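Local atomic coordinates of dermonecrotic toxin (Pasteurella multocida, PDB entry 2EBF), a protein that acts as a dermonecrotic and potently mitogenic toxin that induces bone resorption and is associated with severe progressive atrophic rhinitis in pigs. Residues E49-P54 and T123-A128; L156-N161 and E169-L174; D214-N219 and Q297-D302; S379-F384 and T529-D534; D612-S617 and A634-D639. One frame throughout, in Å; residues are numbered along the deposited sequence.

Interaction 1: E49-P54 and T123-A128; sequences EGVWTP and TQLEKA
In the helical Membrane Localization Domain, at the start of this C-terminal piece of the toxin, G50, V51 and W52 lead the chain toward helix 54-60 and lie against Q124, L125 and A128 of helix 115-129. V51 is the apolar wedge. Its branched side chain, with CG1 anti to the backbone N (chi1 178°), spreads two methyls over successive turns of the helix: CG1 reaches L125 CD2 at 4.0 Å, and CG2 meets A128 CB at 3.9 Å. Small A128 lets the loop come close, and L79 and H83 of helix 70-84 also touch V51. Q124 fills the next place. Extended beyond CG, it passes G50, whose carbonyl O is 3.2 Å from Q124 CG, and the end of its amide, whose O and N are probably exchanged in the model, stands over one face of the W52 indole, toward the rim, with the two planes 89° apart. The backbone W52 N lies 2.9 Å from the amide atom modelled as Q124 NE2; with the amide turned back this pair may be a hydrogen bond. The C-terminal residue L746 touches both W52 and Q124. A water donates to Q124 O at 2.7 Å and, more weakly, to G50 O at 3.3 Å, so the helix carbonyl gains a partner beyond its bond from A128 N (2.9 Å). The broad indole offers the buried loop a flat wall, while the polar amide may answer its backbone groups. The chemistry is consistent with a loop held by apolar fit around a buried polar centre, without any ion pair.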
# COMPACT_ATOMS: atom_id res chain seq x y z
N GLU A 49 12.35 11.92 25.70
CA GLU A 49 13.30 12.33 26.74
C GLU A 49 14.45 13.19 26.23
O GLU A 49 15.04 13.96 26.99
CB GLU A 49 13.85 11.13 27.52
CG GLU A 49 12.80 10.37 28.30
CD GLU A 49 12.25 9.16 27.56
OE1 GLU A 49 11.93 8.15 28.24
OE2 GLU A 49 12.14 9.19 26.31
N GLY A 50 14.78 13.05 24.95
CA GLY A 50 15.88 13.80 24.37
C GLY A 50 15.46 14.93 23.44
O GLY A 50 16.29 15.46 22.69
N VAL A 51 14.19 15.31 23.49
CA VAL A 51 13.67 16.36 22.64
C VAL A 51 13.22 17.50 23.55
O VAL A 51 12.43 17.29 24.46
CB VAL A 51 12.47 15.86 21.79
CG1 VAL A 51 11.89 16.98 20.94
CG2 VAL A 51 12.86 14.68 20.92
N TRP A 52 13.73 18.71 23.28
CA TRP A 52 13.39 19.89 24.05
C TRP A 52 11.90 20.13 24.07
O TRP A 52 11.20 19.87 23.08
CB TRP A 52 14.03 21.14 23.44
CG TRP A 52 15.51 21.30 23.61
CD1 TRP A 52 16.32 20.71 24.56
CD2 TRP A 52 16.36 22.16 22.84
NE1 TRP A 52 17.63 21.15 24.39
CE2 TRP A 52 17.67 22.03 23.35
CE3 TRP A 52 16.12 23.02 21.76
CZ2 TRP A 52 18.75 22.74 22.81
CZ3 TRP A 52 17.20 23.72 21.22
CH2 TRP A 52 18.50 23.57 21.75
N THR A 53 11.41 20.62 25.21
CA THR A 53 10.04 21.11 25.33
C THR A 53 9.99 22.55 24.81
O THR A 53 11.03 23.17 24.66
CB THR A 53 9.58 21.10 26.79
OG1 THR A 53 10.49 21.90 27.57
CG2 THR A 53 9.55 19.66 27.32
N PRO A 54 8.78 23.08 24.53
CA PRO A 54 8.64 24.47 24.06
C PRO A 54 9.28 25.53 24.97
O PRO A 54 9.87 26.48 24.46
CB PRO A 54 7.11 24.68 23.99
CG PRO A 54 6.58 23.33 23.77
CD PRO A 54 7.47 22.41 24.59
N THR A 123 18.00 17.82 14.94
CA THR A 123 18.84 16.64 15.20
C THR A 123 18.22 15.77 16.31
O THR A 123 18.23 14.54 16.22
CB THR A 123 20.28 17.06 15.54
OG1 THR A 123 20.81 17.82 14.45
CG2 THR A 123 21.17 15.85 15.76
N GLN A 124 17.65 16.41 17.33
CA GLN A 124 16.96 15.67 18.41
C GLN A 124 15.82 14.82 17.88
O GLN A 124 15.62 13.68 18.33
CB GLN A 124 16.41 16.61 19.49
CG GLN A 124 17.48 17.31 20.31
CD GLN A 124 16.93 18.40 21.21
OE1 GLN A 124 17.69 19.03 21.96
NE2 GLN A 124 15.63 18.65 21.14
N LEU A 125 15.05 15.39 16.96
CA LEU A 125 13.91 14.69 16.38
C LEU A 125 14.41 13.53 15.54
O LEU A 125 13.85 12.44 15.58
CB LEU A 125 13.07 15.64 15.51
CG LEU A 125 12.41 16.83 16.24
CD1 LEU A 125 12.03 17.90 15.21
CD2 LEU A 125 11.20 16.37 17.02
N GLU A 126 15.47 13.76 14.78
CA GLU A 126 16.06 12.67 13.97
C GLU A 126 16.50 11.50 14.84
O GLU A 126 16.22 10.33 14.52
CB GLU A 126 17.22 13.18 13.14
CG GLU A 126 16.85 14.12 12.02
CD GLU A 126 18.09 14.70 11.37
OE1 GLU A 126 19.21 14.34 11.79
OE2 GLU A 126 17.96 15.53 10.45
N LYS A 127 17.15 11.81 15.96
CA LYS A 127 17.63 10.79 16.88
C LYS A 127 16.51 10.09 17.64
O LYS A 127 16.65 8.93 18.00
CB LYS A 127 18.66 11.38 17.86
CG LYS A 127 19.94 11.88 17.19
CD LYS A 127 21.12 11.93 18.17
CE LYS A 127 21.02 13.09 19.13
NZ LYS A 127 22.17 13.10 20.10
N ALA A 128 15.39 10.79 17.89
CA ALA A 128 14.25 10.19 18.56
C ALA A 128 13.51 9.19 17.68
O ALA A 128 12.86 8.25 18.18
CB ALA A 128 13.29 11.28 19.06
O HOH W 1 16.49 12.82 20.75

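Interaction 2: L156-N161 and E169-L174; sequences LRTAMN and ESTADL
Van der Waals contact, a methyl set against two hydroxyl oxygens and two apolar pairs, joins T158 and A159 to S170, T171 and L174. In T158, chi1 -54° puts OG1 beside the backbone N and turns CG2 to the other helix. CG2 comes to 3.4 Å from T171 OG1, 3.5 Å from S170 OG and 4.1 Å from L174 CD1. T158 and T171 lie side by side, pointing opposite ways, and T171 CG2 settles on A159 CB at 4.0 Å. Alanine is small enough for T171 OG1 to approach the helix backbone itself, 3.4 Å from A159 CA. The contact lies between two consecutive helices, 151-164 and 171-180, joined by a short link, and M326 and M330 of helix 312-333 pack on L174. The polar groups are buried and find their partners locally. T158 OG1 bonds to F154 O, one turn back in its own helix. S170 holds the N-cap position, but its side chain makes no capping bond; the hydroxyl turns instead to S168 O. E162 OE1, on the first helix, accepts from both S170 N and T171 OG1.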
# COMPACT_ATOMS: atom_id res chain seq x y z
N LEU A 156 8.33 5.31 7.77
CA LEU A 156 8.88 4.91 9.08
C LEU A 156 7.93 3.94 9.81
O LEU A 156 8.38 3.00 10.45
CB LEU A 156 9.22 6.11 9.97
CG LEU A 156 9.84 5.75 11.33
CD1 LEU A 156 11.19 5.05 11.14
CD2 LEU A 156 10.04 7.01 12.11
N ARG A 157 6.63 4.17 9.69
CA ARG A 157 5.64 3.27 10.24
C ARG A 157 5.80 1.88 9.67
O ARG A 157 5.83 0.91 10.42
CB ARG A 157 4.23 3.80 9.95
CG ARG A 157 3.12 2.81 10.23
CD ARG A 157 1.86 3.21 9.46
NE ARG A 157 1.44 4.56 9.78
CZ ARG A 157 0.78 5.37 8.95
NH1 ARG A 157 0.45 4.96 7.73
NH2 ARG A 157 0.45 6.59 9.34
N THR A 158 5.93 1.81 8.35
CA THR A 158 6.09 0.54 7.63
C THR A 158 7.40 -0.15 8.04
O THR A 158 7.43 -1.38 8.29
CB THR A 158 6.03 0.78 6.09
OG1 THR A 158 4.82 1.47 5.76
CG2 THR A 158 6.11 -0.54 5.31
N ALA A 159 8.48 0.63 8.11
CA ALA A 159 9.80 0.11 8.48
C ALA A 159 9.77 -0.50 9.88
O ALA A 159 10.30 -1.59 10.09
CB ALA A 159 10.85 1.21 8.42
N MET A 160 9.13 0.18 10.83
CA MET A 160 9.08 -0.30 12.21
C MET A 160 8.25 -1.56 12.32
O MET A 160 8.64 -2.50 13.02
CB MET A 160 8.55 0.78 13.16
CG MET A 160 9.54 1.93 13.40
SD MET A 160 9.02 3.11 14.65
CE MET A 160 7.49 3.75 13.95
N ASN A 161 7.13 -1.60 11.61
CA ASN A 161 6.32 -2.83 11.54
C ASN A 161 7.08 -3.99 10.90
O ASN A 161 6.97 -5.13 11.35
CB ASN A 161 5.01 -2.56 10.82
CG ASN A 161 4.02 -1.84 11.70
OD1 ASN A 161 4.13 -1.88 12.92
ND2 ASN A 161 3.03 -1.19 11.10
N GLU A 169 8.00 -7.90 3.97
CA GLU A 169 9.05 -7.08 3.37
C GLU A 169 8.46 -6.18 2.29
O GLU A 169 7.95 -6.66 1.28
CB GLU A 169 10.18 -7.98 2.82
CG GLU A 169 11.08 -7.36 1.76
CD GLU A 169 12.16 -8.32 1.24
OE1 GLU A 169 12.30 -9.43 1.80
OE2 GLU A 169 12.86 -7.98 0.26
N SER A 170 8.48 -4.87 2.53
CA SER A 170 7.83 -3.92 1.62
C SER A 170 8.49 -2.54 1.64
O SER A 170 8.31 -1.78 0.72
CB SER A 170 6.34 -3.79 1.95
OG SER A 170 6.15 -3.42 3.30
N THR A 171 9.23 -2.23 2.70
CA THR A 171 9.74 -0.86 2.88
C THR A 171 10.66 -0.40 1.74
O THR A 171 10.49 0.70 1.21
CB THR A 171 10.44 -0.69 4.26
OG1 THR A 171 9.52 -1.04 5.30
CG2 THR A 171 10.91 0.75 4.48
N ALA A 172 11.63 -1.23 1.37
CA ALA A 172 12.57 -0.82 0.34
C ALA A 172 11.84 -0.46 -0.96
O ALA A 172 12.10 0.58 -1.58
CB ALA A 172 13.61 -1.94 0.09
N ASP A 173 10.93 -1.33 -1.38
CA ASP A 173 10.20 -1.12 -2.62
C ASP A 173 9.23 0.06 -2.52
O ASP A 173 9.01 0.76 -3.51
CB ASP A 173 9.49 -2.39 -3.06
CG ASP A 173 10.43 -3.43 -3.62
OD1 ASP A 173 11.45 -3.06 -4.27
OD2 ASP A 173 10.16 -4.63 -3.42
N LEU A 174 8.64 0.29 -1.35
CA LEU A 174 7.77 1.47 -1.17
C LEU A 174 8.60 2.76 -1.22
O LEU A 174 8.14 3.79 -1.74
CB LEU A 174 6.91 1.36 0.10
CG LEU A 174 5.67 0.47 -0.01
CD1 LEU A 174 5.22 -0.08 1.34
CD2 LEU A 174 4.50 1.19 -0.70

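Interaction 3: D214-N219 and Q297-D302; sequences DKIQTN and QEVQGD
I216 and T218 press against E298 and V299 where a loop of the toxin's C2 region, running toward helix 234-248, meets the last turn of helix 288-300. I216 has CG1 between the backbone N and the carbonyl carbon (chi1 63°), which sends CD1 to E298, 3.9 Å from its CB, and CG2 to V299, 3.8 Å from its CG2. The branched pair crosses at about a right angle, and V299 is backed by F309. E298 takes a different course. Its chain runs extended, crossing I216, whose CD1 is 3.5 Å from E298 OE1. A glutamate suits this rim because its CB packs on the isoleucine while its carboxylate travels on to the threonine. T218 has OG1 beside its backbone N (chi1 -51°), which presents the hydroxyl to that carboxylate. Just beyond the contact residues the helix ends with Q300, and G301, at positive phi, is the first residue to leave helical geometry. The glutamate has a second, weak partner in Y220 OH, also at OE2. The principal bond runs from T218 OG1 to E298 OE2, 2.7 Å long, and uses the syn lone pair of that oxygen.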
# COMPACT_ATOMS: atom_id res chain seq x y z
N ASP A 214 0.50 35.78 -17.93
CA ASP A 214 1.03 36.79 -18.85
C ASP A 214 2.54 36.67 -18.98
O ASP A 214 3.14 37.29 -19.87
CB ASP A 214 0.64 38.19 -18.37
CG ASP A 214 -0.86 38.35 -18.22
OD1 ASP A 214 -1.62 37.63 -18.90
OD2 ASP A 214 -1.28 39.20 -17.42
N LYS A 215 3.15 35.88 -18.10
CA LYS A 215 4.59 35.67 -18.11
C LYS A 215 5.02 34.64 -19.14
O LYS A 215 6.20 34.56 -19.49
CB LYS A 215 5.08 35.27 -16.72
CG LYS A 215 5.54 36.43 -15.83
CD LYS A 215 4.37 37.13 -15.14
CE LYS A 215 4.84 37.86 -13.88
NZ LYS A 215 3.78 38.76 -13.33
N ILE A 216 4.07 33.83 -19.62
CA ILE A 216 4.38 32.76 -20.57
C ILE A 216 4.56 33.27 -22.00
O ILE A 216 4.05 34.34 -22.36
CB ILE A 216 3.34 31.60 -20.52
CG1 ILE A 216 1.95 32.08 -20.94
CG2 ILE A 216 3.32 30.95 -19.13
CD1 ILE A 216 1.00 30.98 -21.32
N GLN A 217 5.29 32.51 -22.80
CA GLN A 217 5.69 32.90 -24.16
C GLN A 217 4.52 33.09 -25.14
O GLN A 217 4.49 34.06 -25.89
CB GLN A 217 6.70 31.89 -24.72
CG GLN A 217 7.45 32.36 -25.96
CD GLN A 217 8.69 31.54 -26.24
OE1 GLN A 217 9.36 31.06 -25.32
NE2 GLN A 217 9.01 31.38 -27.52
N THR A 218 3.57 32.15 -25.12
CA THR A 218 2.46 32.15 -26.07
C THR A 218 1.40 33.21 -25.75
O THR A 218 0.91 33.29 -24.62
CB THR A 218 1.80 30.74 -26.17
OG1 THR A 218 2.81 29.75 -26.40
CG2 THR A 218 0.78 30.69 -27.30
N ASN A 219 1.08 34.02 -26.75
CA ASN A 219 0.00 35.00 -26.65
C ASN A 219 -1.29 34.39 -27.18
O ASN A 219 -1.66 34.61 -28.34
CB ASN A 219 0.34 36.28 -27.41
CG ASN A 219 1.45 37.08 -26.76
OD1 ASN A 219 1.49 37.23 -25.54
ND2 ASN A 219 2.36 37.60 -27.58
N GLN A 297 -0.35 24.26 -18.56
CA GLN A 297 0.85 23.45 -18.79
C GLN A 297 2.06 24.31 -19.13
O GLN A 297 3.19 23.93 -18.81
CB GLN A 297 0.59 22.40 -19.86
CG GLN A 297 -0.40 21.32 -19.43
CD GLN A 297 -0.65 20.27 -20.49
OE1 GLN A 297 -0.24 19.11 -20.34
NE2 GLN A 297 -1.31 20.66 -21.57
N GLU A 298 1.84 25.45 -19.77
CA GLU A 298 2.93 26.39 -20.03
C GLU A 298 3.41 27.06 -18.75
O GLU A 298 4.62 27.17 -18.53
CB GLU A 298 2.57 27.43 -21.10
CG GLU A 298 2.69 26.87 -22.51
CD GLU A 298 2.80 27.93 -23.59
OE1 GLU A 298 3.14 29.10 -23.29
OE2 GLU A 298 2.57 27.56 -24.76
N VAL A 299 2.46 27.49 -17.92
CA VAL A 299 2.79 28.03 -16.59
C VAL A 299 3.56 27.00 -15.76
O VAL A 299 4.53 27.36 -15.09
CB VAL A 299 1.52 28.50 -15.83
CG1 VAL A 299 1.85 28.83 -14.37
CG2 VAL A 299 0.92 29.73 -16.50
N GLN A 300 3.14 25.74 -15.84
CA GLN A 300 3.77 24.64 -15.11
C GLN A 300 5.25 24.50 -15.42
O GLN A 300 6.07 24.28 -14.52
CB GLN A 300 3.03 23.33 -15.43
CG GLN A 300 3.65 22.08 -14.83
CD GLN A 300 3.15 20.81 -15.48
OE1 GLN A 300 3.81 19.78 -15.41
NE2 GLN A 300 1.99 20.88 -16.11
N GLY A 301 5.60 24.62 -16.71
CA GLY A 301 6.99 24.54 -17.14
C GLY A 301 7.66 23.22 -16.84
O GLY A 301 7.11 22.15 -17.13
N ASP A 302 8.85 23.29 -16.25
CA ASP A 302 9.67 22.12 -15.95
C ASP A 302 9.26 21.44 -14.64
O ASP A 302 9.81 20.39 -14.28
CB ASP A 302 11.15 22.52 -15.91
CG ASP A 302 11.46 23.54 -14.81
OD1 ASP A 302 10.61 24.42 -14.52
OD2 ASP A 302 12.58 23.49 -14.24

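Interaction 4: S379-F384 and T529-D534; sequences SKSIDF and TVVDSD
The F384 ring receives a V531 methyl at a slant, CG2 standing 3.9 Å from F384 CG, and the W537 ring also meets it, their planes about 45° apart. With CG anti to the backbone N (chi1 177°), the phenylalanine leaves CB facing the valine, 3.7 Å from V531 CG2, while the ring runs on past it with only its near part, CG and CD1, beside that methyl. V531 is the centre of the packing: its second methyl, CG1, lies 3.8 Å from K380 O, and CG2 lies 3.6 Å from S381 CA. A compact beta-branched residue fits this place, set against the bare helix backbone beside a small serine. The other flat group is the D532 peptide. K380 NZ donates to D532 O at 3.2 Å, in the carbonyl plane; repeated bends of the lysine chain curl its amine back to that oxygen. On the S381 side a water links S381 OG, 2.7 Å away, with V531 N, 3.1 Å away. Segment 379-384 crosses strand segment 529-531 at 93°. Helix 379-387 follows strand 372-376, the parallel neighbour of strand 528-531, and is laid over one face of the mixed sheet in an alpha/beta fold.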
# COMPACT_ATOMS: atom_id res chain seq x y z
N SER A 379 -9.33 -1.08 -31.64
CA SER A 379 -10.55 -0.94 -32.41
C SER A 379 -10.90 -2.23 -33.17
O SER A 379 -12.08 -2.57 -33.31
CB SER A 379 -10.48 0.28 -33.35
OG SER A 379 -9.46 0.12 -34.32
N LYS A 380 -9.87 -2.97 -33.62
CA LYS A 380 -10.07 -4.26 -34.29
C LYS A 380 -10.75 -5.29 -33.38
O LYS A 380 -11.62 -6.04 -33.83
CB LYS A 380 -8.75 -4.85 -34.80
CG LYS A 380 -8.13 -4.09 -35.96
CD LYS A 380 -7.57 -5.04 -37.03
CE LYS A 380 -8.59 -5.35 -38.13
NZ LYS A 380 -9.41 -6.58 -37.88
N SER A 381 -10.33 -5.33 -32.12
CA SER A 381 -10.94 -6.21 -31.12
C SER A 381 -12.37 -5.80 -30.82
O SER A 381 -13.27 -6.65 -30.78
CB SER A 381 -10.11 -6.23 -29.82
OG SER A 381 -8.89 -6.93 -29.99
N ILE A 382 -12.60 -4.50 -30.62
CA ILE A 382 -13.94 -3.99 -30.34
C ILE A 382 -14.89 -4.30 -31.50
O ILE A 382 -16.02 -4.75 -31.29
CB ILE A 382 -13.93 -2.48 -30.00
CG1 ILE A 382 -13.17 -2.22 -28.68
CG2 ILE A 382 -15.37 -1.96 -29.90
CD1 ILE A 382 -12.81 -0.75 -28.42
N ASP A 383 -14.43 -4.07 -32.73
CA ASP A 383 -15.24 -4.36 -33.92
C ASP A 383 -15.60 -5.85 -34.05
O ASP A 383 -16.73 -6.19 -34.38
CB ASP A 383 -14.56 -3.86 -35.20
CG ASP A 383 -14.59 -2.34 -35.32
OD1 ASP A 383 -15.56 -1.71 -34.85
OD2 ASP A 383 -13.64 -1.78 -35.90
N PHE A 384 -14.63 -6.72 -33.78
CA PHE A 384 -14.88 -8.17 -33.75
C PHE A 384 -15.95 -8.54 -32.73
O PHE A 384 -16.86 -9.31 -33.01
CB PHE A 384 -13.59 -8.94 -33.44
CG PHE A 384 -13.80 -10.42 -33.32
CD1 PHE A 384 -14.09 -11.00 -32.08
CD2 PHE A 384 -13.72 -11.24 -34.44
CE1 PHE A 384 -14.31 -12.36 -31.98
CE2 PHE A 384 -13.93 -12.61 -34.34
CZ PHE A 384 -14.23 -13.17 -33.11
N THR A 529 -7.01 -12.11 -25.09
CA THR A 529 -7.05 -12.32 -26.54
C THR A 529 -6.76 -11.05 -27.33
O THR A 529 -6.76 -9.95 -26.78
CB THR A 529 -8.42 -12.89 -27.01
OG1 THR A 529 -9.45 -11.93 -26.79
CG2 THR A 529 -8.75 -14.19 -26.30
N VAL A 530 -6.52 -11.23 -28.63
CA VAL A 530 -6.29 -10.12 -29.55
C VAL A 530 -6.93 -10.48 -30.89
O VAL A 530 -7.09 -11.66 -31.22
CB VAL A 530 -4.77 -9.85 -29.81
CG1 VAL A 530 -4.11 -9.16 -28.64
CG2 VAL A 530 -4.02 -11.15 -30.15
N VAL A 531 -7.27 -9.46 -31.67
CA VAL A 531 -7.77 -9.67 -33.02
C VAL A 531 -6.74 -9.16 -34.05
O VAL A 531 -6.38 -7.98 -34.03
CB VAL A 531 -9.18 -9.03 -33.23
CG1 VAL A 531 -9.71 -9.28 -34.64
CG2 VAL A 531 -10.17 -9.59 -32.20
N ASP A 532 -6.27 -10.08 -34.89
CA ASP A 532 -5.35 -9.83 -36.02
C ASP A 532 -5.75 -8.69 -36.94
O ASP A 532 -6.88 -8.21 -36.92
CB ASP A 532 -5.30 -11.09 -36.92
CG ASP A 532 -4.03 -11.88 -36.75
OD1 ASP A 532 -2.99 -11.30 -36.37
OD2 ASP A 532 -4.06 -13.10 -37.01
N SER A 533 -4.79 -8.29 -37.78
CA SER A 533 -5.07 -7.45 -38.95
C SER A 533 -5.88 -8.25 -39.97
O SER A 533 -6.65 -7.68 -40.75
CB SER A 533 -3.76 -6.95 -39.57
OG SER A 533 -2.91 -8.04 -39.92
N ASP A 534 -5.70 -9.58 -39.95
CA ASP A 534 -6.48 -10.50 -40.77
C ASP A 534 -7.88 -10.70 -40.20
O ASP A 534 -8.72 -11.33 -40.84
CB ASP A 534 -5.78 -11.87 -40.86
CG ASP A 534 -4.34 -11.77 -41.33
OD1 ASP A 534 -4.13 -11.57 -42.54
OD2 ASP A 534 -3.43 -11.92 -40.49
O HOH W 2 -6.38 -6.65 -30.81

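Interaction 5: D612-S617 and A634-D639; sequences DVKMNS and AARLKD
D612 OD1 is gripped twice: R636 NE donates to it across the contact at 2.8 Å, and M615 N, in the first turn of the helix that D612 caps, donates at 2.9 Å. D612 is the N-cap of helix 613-617 in the C3 domain, and the segments 613-617 and 634-639 run antiparallel (179°); the loop leading to helix 629-639 carries the C620-C626 disulfide and the phosphonate-binding residues G624 to S628. The two donors use different sides of OD1, NE the syn side and well out of the carboxylate plane, the M615 amide the anti side. R636 completes a side-on salt bridge with NH2 to D612 OD2, 2.7 Å, taken on the syn lone pair. The acceptors lie near the guanidinium plane, though the carboxylate is twisted 32° from it. A capping aspartate is thus also the ion-pair partner, and the arginine probably helps to keep it charged and its rotation fixed. The extended K614 chain crosses R636 at about a right angle and sets CD over the centre of one guanidinium face, 4.0 Å from R636 CZ. Beneath the polar layer M615 bends at chi2 (-56°), which brings its methyl across to the other helix: CE lies 3.6 Å from R636 CB and 3.6 Å from L637 CD2. A flexible thioether suits this gap, and L637 rests on F671 of strand 660-673. N616, whose ND2 also bonds to K610 O, approaches D612 O from both faces of its carbonyl plane, with backbone N and, at 2.7 Å, with ND2.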
# COMPACT_ATOMS: atom_id res chain seq x y z
N ASP A 612 3.19 -41.98 30.61
CA ASP A 612 4.33 -42.83 30.27
C ASP A 612 5.36 -42.80 31.40
O ASP A 612 5.79 -41.73 31.84
CB ASP A 612 4.96 -42.40 28.94
CG ASP A 612 6.04 -43.36 28.49
OD1 ASP A 612 7.22 -43.04 28.65
OD2 ASP A 612 5.69 -44.47 28.01
N VAL A 613 5.75 -43.98 31.88
CA VAL A 613 6.70 -44.10 32.99
C VAL A 613 8.05 -43.45 32.64
O VAL A 613 8.62 -42.70 33.43
CB VAL A 613 6.91 -45.58 33.42
CG1 VAL A 613 8.09 -45.71 34.39
CG2 VAL A 613 5.64 -46.14 34.03
N LYS A 614 8.55 -43.75 31.45
CA LYS A 614 9.83 -43.21 31.03
C LYS A 614 9.80 -41.68 30.86
O LYS A 614 10.73 -40.99 31.28
CB LYS A 614 10.37 -43.97 29.81
CG LYS A 614 10.85 -45.36 30.20
CD LYS A 614 11.12 -46.28 29.01
CE LYS A 614 11.65 -47.62 29.52
NZ LYS A 614 11.99 -48.59 28.43
N MET A 615 8.70 -41.16 30.30
CA MET A 615 8.49 -39.71 30.21
C MET A 615 8.48 -39.04 31.57
O MET A 615 9.02 -37.94 31.74
CB MET A 615 7.17 -39.36 29.54
CG MET A 615 7.23 -39.30 28.06
SD MET A 615 8.48 -38.17 27.40
CE MET A 615 8.08 -38.53 25.71
N ASN A 616 7.83 -39.68 32.53
CA ASN A 616 7.79 -39.14 33.87
C ASN A 616 9.13 -39.17 34.57
O ASN A 616 9.44 -38.28 35.36
CB ASN A 616 6.68 -39.78 34.68
CG ASN A 616 5.32 -39.21 34.33
OD1 ASN A 616 4.88 -38.24 34.95
ND2 ASN A 616 4.69 -39.77 33.30
N SER A 617 9.94 -40.19 34.27
CA SER A 617 11.31 -40.26 34.77
C SER A 617 12.15 -39.07 34.31
O SER A 617 13.11 -38.68 34.98
CB SER A 617 12.00 -41.53 34.31
OG SER A 617 11.48 -42.67 34.98
N ALA A 634 12.30 -36.28 23.00
CA ALA A 634 12.12 -36.65 21.59
C ALA A 634 12.41 -38.13 21.33
O ALA A 634 11.72 -38.78 20.56
CB ALA A 634 12.97 -35.75 20.68
N ALA A 635 13.42 -38.67 22.01
CA ALA A 635 13.80 -40.08 21.87
C ALA A 635 12.69 -41.01 22.38
O ALA A 635 12.35 -42.01 21.74
CB ALA A 635 15.11 -40.34 22.60
N ARG A 636 12.10 -40.66 23.53
CA ARG A 636 10.99 -41.45 24.07
C ARG A 636 9.75 -41.36 23.17
O ARG A 636 9.10 -42.37 22.91
CB ARG A 636 10.67 -41.07 25.52
CG ARG A 636 9.60 -41.93 26.21
CD ARG A 636 9.84 -43.44 26.06
NE ARG A 636 8.69 -44.22 26.52
CZ ARG A 636 8.43 -45.48 26.16
NH1 ARG A 636 9.24 -46.12 25.32
NH2 ARG A 636 7.36 -46.08 26.63
N LEU A 637 9.42 -40.16 22.69
CA LEU A 637 8.30 -40.00 21.76
C LEU A 637 8.45 -40.92 20.54
O LEU A 637 7.47 -41.50 20.08
CB LEU A 637 8.16 -38.55 21.30
CG LEU A 637 7.65 -37.51 22.30
CD1 LEU A 637 7.74 -36.11 21.69
CD2 LEU A 637 6.20 -37.82 22.75
N LYS A 638 9.67 -41.03 20.03
CA LYS A 638 10.00 -41.91 18.91
C LYS A 638 9.73 -43.36 19.28
O LYS A 638 9.01 -44.07 18.56
CB LYS A 638 11.46 -41.73 18.51
CG LYS A 638 11.86 -42.49 17.24
CD LYS A 638 13.36 -42.41 17.05
CE LYS A 638 13.81 -43.19 15.82
NZ LYS A 638 15.29 -43.44 15.91
N ASP A 639 10.29 -43.80 20.41
CA ASP A 639 10.08 -45.16 20.91
C ASP A 639 8.61 -45.47 21.19
O ASP A 639 8.20 -46.63 21.12
CB ASP A 639 10.92 -45.43 22.16
CG ASP A 639 12.41 -45.45 21.87
OD1 ASP A 639 12.80 -45.34 20.69
OD2 ASP A 639 13.20 -45.56 22.84

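How the interactions relate
The five contacts follow one another in series along the chain and none touches another. Interactions 1, 2 and 5 are buried. Interactions 1 and 2 lie closest together, their nearest atoms about 7 Å apart, yet one seats a loop on a helix and the other joins two consecutive helices through a short link. Interactions 3 and 4 both belong to the C2 region but lie about 41 Å apart between centres: the first is a surface contact with a single threonine-to-carboxylate bond, the second a partly buried helix-on-sheet contact with a lysine at its rim. Interaction 5, in the C3 domain, alone has a salt bridge across it. Threonine methyls carry interaction 2, whereas valine is central to interactions 1 and 4.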